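Hypothetical protein AGR_L_1239 (Agrobacterium tumefaciens str. C58, PDB 1VQS) is of unknown function but belongs to the NIPSNAP family, has a ferredoxin-like fold and forms a multi-subunit assembly in the crystal. Local coordinates at residues M13-N24 against N61-L72. Residues are numbered along the deposited sequence; the frame is centred on the assembly and turned at random. Where two conformers were deposited one is given.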
HETATM    1  N   MSE B  13      19.817   8.816 -21.990  1.00 19.82           N
HETATM    2  CA  MSE B  13      19.213   7.489 -21.991  1.00 20.38           C
HETATM    3  C   MSE B  13      17.976   7.451 -21.101  1.00 22.02           C
HETATM    4  O   MSE B  13      17.844   8.238 -20.163  1.00 20.98           O
HETATM    5  CB  MSE B  13      20.222   6.417 -21.522  1.00 22.58           C
HETATM    6  CG  MSE B  13      21.547   6.387 -22.287  1.00 20.86           C
HETATM    7 SE   MSE B  13      21.367   5.826 -24.131  1.00 31.10          SE
HETATM    8  CE  MSE B  13      21.370   3.859 -23.826  1.00 21.77           C
ATOM      9  N   PHE B  14      17.101   6.487 -21.371  1.00 20.35           N
ATOM     10  CA  PHE B  14      15.946   6.171 -20.514  1.00 19.95           C
ATOM     11  C   PHE B  14      16.349   5.024 -19.620  1.00 19.86           C
ATOM     12  O   PHE B  14      16.996   4.117 -20.072  1.00 21.47           O
ATOM     13  CB  PHE B  14      14.738   5.730 -21.352  1.00 19.37           C
ATOM     14  CG  PHE B  14      14.109   6.829 -22.150  1.00 20.92           C
ATOM     15  CD1 PHE B  14      14.561   7.130 -23.418  1.00 21.25           C
ATOM     16  CD2 PHE B  14      13.059   7.569 -21.618  1.00 22.80           C
ATOM     17  CE1 PHE B  14      13.970   8.183 -24.162  1.00 24.00           C
ATOM     18  CE2 PHE B  14      12.475   8.606 -22.351  1.00 22.37           C
ATOM     19  CZ  PHE B  14      12.931   8.903 -23.612  1.00 23.56           C
ATOM     20  N   TYR B  15      15.963   5.083 -18.351  1.00 17.86           N
ATOM     21  CA  TYR B  15      16.325   4.059 -17.379  1.00 18.33           C
ATOM     22  C   TYR B  15      15.085   3.300 -16.968  1.00 19.60           C
ATOM     23  O   TYR B  15      14.136   3.897 -16.444  1.00 21.48           O
ATOM     24  CB  TYR B  15      17.038   4.705 -16.178  1.00 18.82           C
ATOM     25  CG  TYR B  15      18.414   5.139 -16.587  1.00 17.41           C
ATOM     26  CD1 TYR B  15      18.624   6.350 -17.229  1.00 18.79           C
ATOM     27  CD2 TYR B  15      19.509   4.293 -16.411  1.00 18.74           C
ATOM     28  CE1 TYR B  15      19.882   6.700 -17.668  1.00 20.22           C
ATOM     29  CE2 TYR B  15      20.786   4.654 -16.804  1.00 19.51           C
ATOM     30  CZ  TYR B  15      20.962   5.861 -17.459  1.00 18.35           C
ATOM     31  OH  TYR B  15      22.238   6.203 -17.888  1.00 20.83           O
ATOM     32  N   GLU B  16      15.098   1.991 -17.176  1.00 19.22           N
ATOM     33  CA  GLU B  16      14.028   1.140 -16.700  1.00 19.21           C
ATOM     34  C   GLU B  16      14.466   0.490 -15.421  1.00 19.96           C
ATOM     35  O   GLU B  16      15.512  -0.146 -15.368  1.00 19.45           O
ATOM     36  CB  GLU B  16      13.705   0.040 -17.684  1.00 19.60           C
ATOM     37  CG  GLU B  16      12.531  -0.820 -17.210  1.00 19.89           C
ATOM     38  CD  GLU B  16      12.187  -1.963 -18.152  1.00 22.32           C
ATOM     39  OE1 GLU B  16      12.863  -2.105 -19.203  1.00 21.03           O
ATOM     40  OE2 GLU B  16      11.219  -2.735 -17.860  1.00 21.69           O
ATOM     41  N   ILE B  17      13.672   0.658 -14.367  1.00 17.89           N
ATOM     42  CA  ILE B  17      13.954   0.025 -13.087  1.00 18.51           C
ATOM     43  C   ILE B  17      12.882  -1.031 -12.867  1.00 18.44           C
ATOM     44  O   ILE B  17      11.692  -0.720 -12.854  1.00 18.74           O
ATOM     45  CB  ILE B  17      13.931   1.052 -11.950  1.00 18.08           C
ATOM     46  CG1 ILE B  17      14.968   2.158 -12.214  1.00 19.53           C
ATOM     47  CG2 ILE B  17      14.160   0.351 -10.577  1.00 20.09           C
ATOM     48  CD1 ILE B  17      15.052   3.196 -11.086  1.00 21.22           C
ATOM     49  N   ARG B  18      13.329  -2.286 -12.759  1.00 19.17           N
ATOM     50  CA  ARG B  18      12.460  -3.455 -12.567  1.00 19.15           C
ATOM     51  C   ARG B  18      12.649  -3.954 -11.140  1.00 20.35           C
ATOM     52  O   ARG B  18      13.778  -4.208 -10.731  1.00 19.93           O
ATOM     53  CB  ARG B  18      12.821  -4.545 -13.575  1.00 18.58           C
ATOM     54  CG  ARG B  18      12.637  -4.111 -14.999  1.00 20.43           C
ATOM     55  CD  ARG B  18      12.905  -5.188 -16.006  1.00 22.56           C
ATOM     56  NE  ARG B  18      11.954  -6.293 -15.938  1.00 23.29           N
ATOM     57  CZ  ARG B  18      10.805  -6.372 -16.606  1.00 23.43           C
ATOM     58  NH1 ARG B  18      10.367  -5.383 -17.355  1.00 22.11           N
ATOM     59  NH2 ARG B  18      10.053  -7.455 -16.493  1.00 26.07           N
ATOM     60  N   THR B  19      11.555  -4.108 -10.400  1.00 19.60           N
ATOM     61  CA  THR B  19      11.610  -4.457  -9.002  1.00 19.16           C
ATOM     62  C   THR B  19      10.744  -5.696  -8.821  1.00 19.84           C
ATOM     63  O   THR B  19       9.556  -5.695  -9.162  1.00 20.63           O
ATOM     64  CB  THR B  19      11.087  -3.299  -8.108  1.00 19.98           C
ATOM     65  OG1 THR B  19      11.876  -2.119  -8.346  1.00 20.05           O
ATOM     66  CG2 THR B  19      11.192  -3.695  -6.650  1.00 21.86           C
ATOM     67  N   TYR B  20      11.344  -6.758  -8.266  1.00 17.85           N
ATOM     68  CA  TYR B  20      10.652  -8.047  -8.031  1.00 19.37           C
ATOM     69  C   TYR B  20      10.666  -8.347  -6.554  1.00 20.31           C
ATOM     70  O   TYR B  20      11.721  -8.213  -5.900  1.00 20.90           O
ATOM     71  CB  TYR B  20      11.342  -9.229  -8.739  1.00 22.35           C
ATOM     72  CG  TYR B  20      11.593  -9.089 -10.218  1.00 22.00           C
ATOM     73  CD1 TYR B  20      10.793  -8.289 -10.995  1.00 23.64           C
ATOM     74  CD2 TYR B  20      12.593  -9.834 -10.861  1.00 23.96           C
ATOM     75  CE1 TYR B  20      10.990  -8.171 -12.364  1.00 22.88           C
ATOM     76  CE2 TYR B  20      12.790  -9.721 -12.234  1.00 24.59           C
ATOM     77  CZ  TYR B  20      11.965  -8.887 -12.970  1.00 25.02           C
ATOM     78  OH  TYR B  20      12.131  -8.705 -14.344  1.00 24.60           O
ATOM     79  N   ARG B  21       9.536  -8.843  -6.054  1.00 18.64           N
ATOM     80  CA  ARG B  21       9.483  -9.486  -4.762  1.00 19.66           C
ATOM     81  C   ARG B  21       9.485 -10.980  -4.975  1.00 19.07           C
ATOM     82  O   ARG B  21       8.594 -11.509  -5.631  1.00 19.02           O
ATOM     83  CB  ARG B  21       8.240  -9.090  -3.963  1.00 18.90           C
ATOM     84  CG  ARG B  21       8.256  -9.639  -2.536  1.00 20.23           C
ATOM     85  CD  ARG B  21       6.918  -9.437  -1.867  1.00 21.39           C
ATOM     86  NE  ARG B  21       5.994 -10.525  -2.167  1.00 20.73           N
ATOM     87  CZ  ARG B  21       4.679 -10.385  -2.198  1.00 21.05           C
ATOM     88  NH1 ARG B  21       4.129  -9.209  -1.992  1.00 23.40           N
ATOM     89  NH2 ARG B  21       3.920 -11.434  -2.411  1.00 24.34           N
ATOM     90  N   LEU B  22      10.503 -11.665  -4.460  1.00 19.02           N
ATOM     91  CA  LEU B  22      10.584 -13.098  -4.594  1.00 19.27           C
ATOM     92  C   LEU B  22       9.866 -13.857  -3.487  1.00 20.41           C
ATOM     93  O   LEU B  22       9.613 -13.348  -2.400  1.00 18.86           O
ATOM     94  CB  LEU B  22      12.050 -13.587  -4.613  1.00 18.76           C
ATOM     95  CG  LEU B  22      13.006 -12.874  -5.569  1.00 19.75           C
ATOM     96  CD1 LEU B  22      14.341 -13.632  -5.634  1.00 21.76           C
ATOM     97  CD2 LEU B  22      12.425 -12.758  -6.953  1.00 21.38           C
ATOM     98  N   LYS B  23       9.584 -15.123  -3.792  1.00 19.02           N
ATOM     99  CA  LYS B  23       9.242 -16.111  -2.784  1.00 20.03           C
ATOM    100  C   LYS B  23      10.255 -16.025  -1.625  1.00 18.93           C
ATOM    101  O   LYS B  23      11.465 -15.908  -1.843  1.00 19.61           O
ATOM    102  CB  LYS B  23       9.332 -17.509  -3.432  0.50 20.92           C
ATOM    103  CG  LYS B  23       9.547 -18.703  -2.490  0.50 20.33           C
ATOM    104  CD  LYS B  23       8.266 -18.997  -1.728  0.50 20.19           C
ATOM    105  CE  LYS B  23       8.400 -20.123  -0.707  0.50 23.60           C
ATOM    106  NZ  LYS B  23       9.289 -19.798   0.464  0.50 20.28           N
ATOM    107  N   ASN B  24       9.741 -16.062  -0.392  1.00 18.86           N
ATOM    108  CA  ASN B  24      10.618 -15.924   0.749  1.00 19.19           C
ATOM    109  C   ASN B  24      11.733 -16.972   0.729  1.00 19.51           C
ATOM    110  O   ASN B  24      11.473 -18.174   0.633  1.00 20.41           O
ATOM    111  CB  ASN B  24       9.854 -16.019   2.054  1.00 18.91           C
ATOM    112  CG  ASN B  24      10.751 -15.817   3.246  1.00 20.40           C
ATOM    113  OD1 ASN B  24      11.235 -14.696   3.483  1.00 21.39           O
ATOM    114  ND2 ASN B  24      10.992 -16.900   3.999  1.00 19.41           N
ATOM    115  N   ASN B  61      13.736 -10.128   0.345  1.00 19.32           N
ATOM    116  CA  ASN B  61      13.466 -10.946  -0.839  1.00 18.58           C
ATOM    117  C   ASN B  61      13.290 -10.115  -2.103  1.00 19.54           C
ATOM    118  O   ASN B  61      12.556 -10.512  -3.003  1.00 19.63           O
ATOM    119  CB  ASN B  61      12.227 -11.825  -0.637  1.00 21.32           C
ATOM    120  CG  ASN B  61      12.332 -12.713   0.583  1.00 20.77           C
ATOM    121  OD1 ASN B  61      13.265 -13.501   0.715  1.00 20.09           O
ATOM    122  ND2 ASN B  61      11.375 -12.588   1.499  1.00 20.29           N
ATOM    123  N   GLU B  62      13.942  -8.962  -2.181  1.00 18.69           N
ATOM    124  CA  GLU B  62      13.758  -8.078  -3.326  1.00 18.47           C
ATOM    125  C   GLU B  62      14.941  -8.099  -4.283  1.00 18.49           C
ATOM    126  O   GLU B  62      16.108  -8.098  -3.875  1.00 18.65           O
ATOM    127  CB  GLU B  62      13.497  -6.648  -2.864  1.00 19.55           C
ATOM    128  CG  GLU B  62      13.099  -5.687  -3.980  1.00 21.51           C
ATOM    129  CD  GLU B  62      12.776  -4.297  -3.475  1.00 20.61           C
ATOM    130  OE1 GLU B  62      13.740  -3.513  -3.270  1.00 23.49           O
ATOM    131  OE2 GLU B  62      11.580  -4.031  -3.297  1.00 23.28           O
ATOM    132  N   ILE B  63      14.612  -8.094  -5.570  1.00 18.97           N
ATOM    133  CA  ILE B  63      15.554  -7.903  -6.682  1.00 18.61           C
ATOM    134  C   ILE B  63      15.246  -6.567  -7.364  1.00 18.95           C
ATOM    135  O   ILE B  63      14.080  -6.276  -7.619  1.00 19.29           O
ATOM    136  CB  ILE B  63      15.447  -9.050  -7.702  1.00 17.28           C
ATOM    137  CG1 ILE B  63      15.865 -10.383  -7.064  1.00 18.92           C
ATOM    138  CG2 ILE B  63      16.308  -8.776  -8.956  1.00 19.56           C
ATOM    139  CD1 ILE B  63      17.302 -10.492  -6.656  1.00 21.26           C
ATOM    140  N   VAL B  64      16.267  -5.764  -7.664  1.00 18.74           N
ATOM    141  CA  VAL B  64      16.102  -4.582  -8.502  1.00 18.96           C
ATOM    142  C   VAL B  64      17.124  -4.634  -9.601  1.00 19.58           C
ATOM    143  O   VAL B  64      18.307  -4.812  -9.331  1.00 19.53           O
ATOM    144  CB  VAL B  64      16.313  -3.317  -7.720  1.00 19.73           C
ATOM    145  CG1 VAL B  64      16.399  -2.087  -8.659  1.00 21.83           C
ATOM    146  CG2 VAL B  64      15.198  -3.108  -6.718  1.00 19.96           C
ATOM    147  N   HIS B  65      16.689  -4.529 -10.847  1.00 20.03           N
ATOM    148  CA  HIS B  65      17.646  -4.418 -11.930  1.00 20.67           C
ATOM    149  C   HIS B  65      17.260  -3.270 -12.837  1.00 18.93           C
ATOM    150  O   HIS B  65      16.089  -2.924 -12.943  1.00 19.67           O
ATOM    151  CB  HIS B  65      17.919  -5.742 -12.672  1.00 19.93           C
ATOM    152  CG  HIS B  65      16.716  -6.476 -13.192  1.00 22.65           C
ATOM    153  ND1 HIS B  65      16.465  -6.663 -14.540  1.00 23.92           N
ATOM    154  CD2 HIS B  65      15.755  -7.160 -12.537  1.00 26.13           C
ATOM    155  CE1 HIS B  65      15.387  -7.406 -14.681  1.00 23.32           C
ATOM    156  NE2 HIS B  65      14.932  -7.722 -13.487  1.00 25.71           N
ATOM    157  N   ILE B  66      18.290  -2.647 -13.412  1.00 19.39           N
ATOM    158  CA  ILE B  66      18.171  -1.419 -14.138  1.00 19.26           C
ATOM    159  C   ILE B  66      18.833  -1.568 -15.498  1.00 18.22           C
ATOM    160  O   ILE B  66      19.964  -2.071 -15.610  1.00 18.26           O
ATOM    161  CB  ILE B  66      18.860  -0.305 -13.387  1.00 19.32           C
ATOM    162  CG1 ILE B  66      18.334  -0.228 -11.957  1.00 20.54           C
ATOM    163  CG2 ILE B  66      18.695   0.982 -14.140  1.00 19.86           C
ATOM    164  CD1 ILE B  66      18.883   0.921 -11.157  1.00 21.33           C
ATOM    165  N   TRP B  67      18.129  -1.107 -16.534  1.00 18.48           N
ATOM    166  CA  TRP B  67      18.585  -1.179 -17.916  1.00 19.28           C
ATOM    167  C   TRP B  67      18.485   0.211 -18.519  1.00 20.27           C
ATOM    168  O   TRP B  67      17.567   0.956 -18.173  1.00 20.05           O
ATOM    169  CB  TRP B  67      17.670  -2.124 -18.712  1.00 21.38           C
ATOM    170  CG  TRP B  67      17.714  -3.515 -18.209  1.00 20.97           C
ATOM    171  CD1 TRP B  67      16.971  -4.042 -17.175  1.00 22.86           C
ATOM    172  CD2 TRP B  67      18.578  -4.569 -18.660  1.00 20.61           C
ATOM    173  NE1 TRP B  67      17.326  -5.354 -16.966  1.00 22.97           N
ATOM    174  CE2 TRP B  67      18.280  -5.708 -17.882  1.00 22.05           C
ATOM    175  CE3 TRP B  67      19.543  -4.672 -19.666  1.00 20.33           C
ATOM    176  CZ2 TRP B  67      18.929  -6.929 -18.065  1.00 22.49           C
ATOM    177  CZ3 TRP B  67      20.182  -5.905 -19.851  1.00 21.42           C
ATOM    178  CH2 TRP B  67      19.854  -7.011 -19.047  1.00 21.00           C
ATOM    179  N   ALA B  68      19.386   0.543 -19.447  1.00 19.82           N
ATOM    180  CA  ALA B  68      19.382   1.841 -20.165  1.00 19.70           C
ATOM    181  C   ALA B  68      19.024   1.604 -21.612  1.00 19.61           C
ATOM    182  O   ALA B  68      19.541   0.663 -22.217  1.00 21.13           O
ATOM    183  CB  ALA B  68      20.754   2.476 -20.120  1.00 19.89           C
ATOM    184  N   PHE B  69      18.163   2.478 -22.155  1.00 17.91           N
ATOM    185  CA  PHE B  69      17.720   2.420 -23.564  1.00 18.94           C
ATOM    186  C   PHE B  69      17.799   3.788 -24.221  1.00 19.53           C
ATOM    187  O   PHE B  69      17.557   4.807 -23.561  1.00 20.65           O
ATOM    188  CB  PHE B  69      16.268   1.937 -23.629  1.00 19.85           C
ATOM    189  CG  PHE B  69      16.062   0.565 -23.064  1.00 19.41           C
ATOM    190  CD1 PHE B  69      16.425  -0.534 -23.800  1.00 17.90           C
ATOM    191  CD2 PHE B  69      15.510   0.368 -21.813  1.00 19.71           C
ATOM    192  CE1 PHE B  69      16.252  -1.821 -23.294  1.00 18.75           C
ATOM    193  CE2 PHE B  69      15.347  -0.908 -21.303  1.00 18.75           C
ATOM    194  CZ  PHE B  69      15.703  -2.005 -22.053  1.00 19.45           C
ATOM    195  N   SER B  70      18.094   3.830 -25.514  1.00 19.77           N
ATOM    196  CA  SER B  70      18.196   5.121 -26.190  1.00 19.07           C
ATOM    197  C   SER B  70      16.831   5.700 -26.537  1.00 21.41           C
ATOM    198  O   SER B  70      16.706   6.920 -26.740  1.00 22.89           O
ATOM    199  CB  SER B  70      19.034   5.012 -27.470  1.00 20.76           C
ATOM    200  OG  SER B  70      18.546   3.968 -28.269  1.00 23.58           O
ATOM    201  N   SER B  71      15.831   4.822 -26.634  1.00 20.60           N
ATOM    202  CA  SER B  71      14.455   5.230 -26.850  1.00 21.29           C
ATOM    203  C   SER B  71      13.529   4.143 -26.418  1.00 21.09           C
ATOM    204  O   SER B  71      13.940   2.981 -26.324  1.00 21.74           O
ATOM    205  CB  SER B  71      14.188   5.534 -28.317  1.00 22.20           C
ATOM    206  OG  SER B  71      14.178   4.380 -29.140  1.00 23.79           O
ATOM    207  N   LEU B  72      12.275   4.501 -26.151  1.00 21.43           N
ATOM    208  CA  LEU B  72      11.326   3.512 -25.747  1.00 20.75           C
ATOM    209  C   LEU B  72      10.871   2.638 -26.895  1.00 18.30           C
ATOM    210  O   LEU B  72      10.493   1.488 -26.651  1.00 19.68           O
ATOM    211  CB  LEU B  72      10.144   4.127 -24.994  1.00 21.87           C
ATOM    212  CG  LEU B  72      10.588   4.818 -23.687  1.00 23.17           C
ATOM    213  CD1 LEU B  72       9.399   5.411 -22.951  1.00 28.30           C
ATOM    214  CD2 LEU B  72      11.333   3.898 -22.749  1.00 22.37           C
TER
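With CG of H65 between its backbone N and carbonyl carbon (chi1 53°), the imidazole leans across to strand 14-22, while R18, bent at chi3 (66°), runs alongside it. CB of R18 sits over one imidazole face, a CH-pi contact 4.0 Å from the ring centroid, and the H65 edge points at the face of the Y20 ring in an offset edge-to-face pair, planes 75° apart. In the guanidinium plane, NE of R18 donates to Y20 OH (2.9 Å) and NH1 forms a salt bridge with OE2 of E16 (2.8 Å), which fixes the group's rotation. ND1 of H65 accepts a hydrogen bond from NE1 of W67 (2.9 Å), nearly in both ring planes. This polar row lies on the helix-covered face of the antiparallel sheet of a ferredoxin-like fold, where 14-22 and 62-69 are the central strands; R75 of helix 72-84 is a second charged partner for E16. Y15, I17, T19, V64, I66 and A68 occupy the other face, CG2 of I17 meeting CG1 of V64 at 3.8 Å, and a second subunit packs there, I66 against its counterpart. Beyond the strand ends, ND2 of N61 donates to a lone pair of N24 OD1 (2.9 Å).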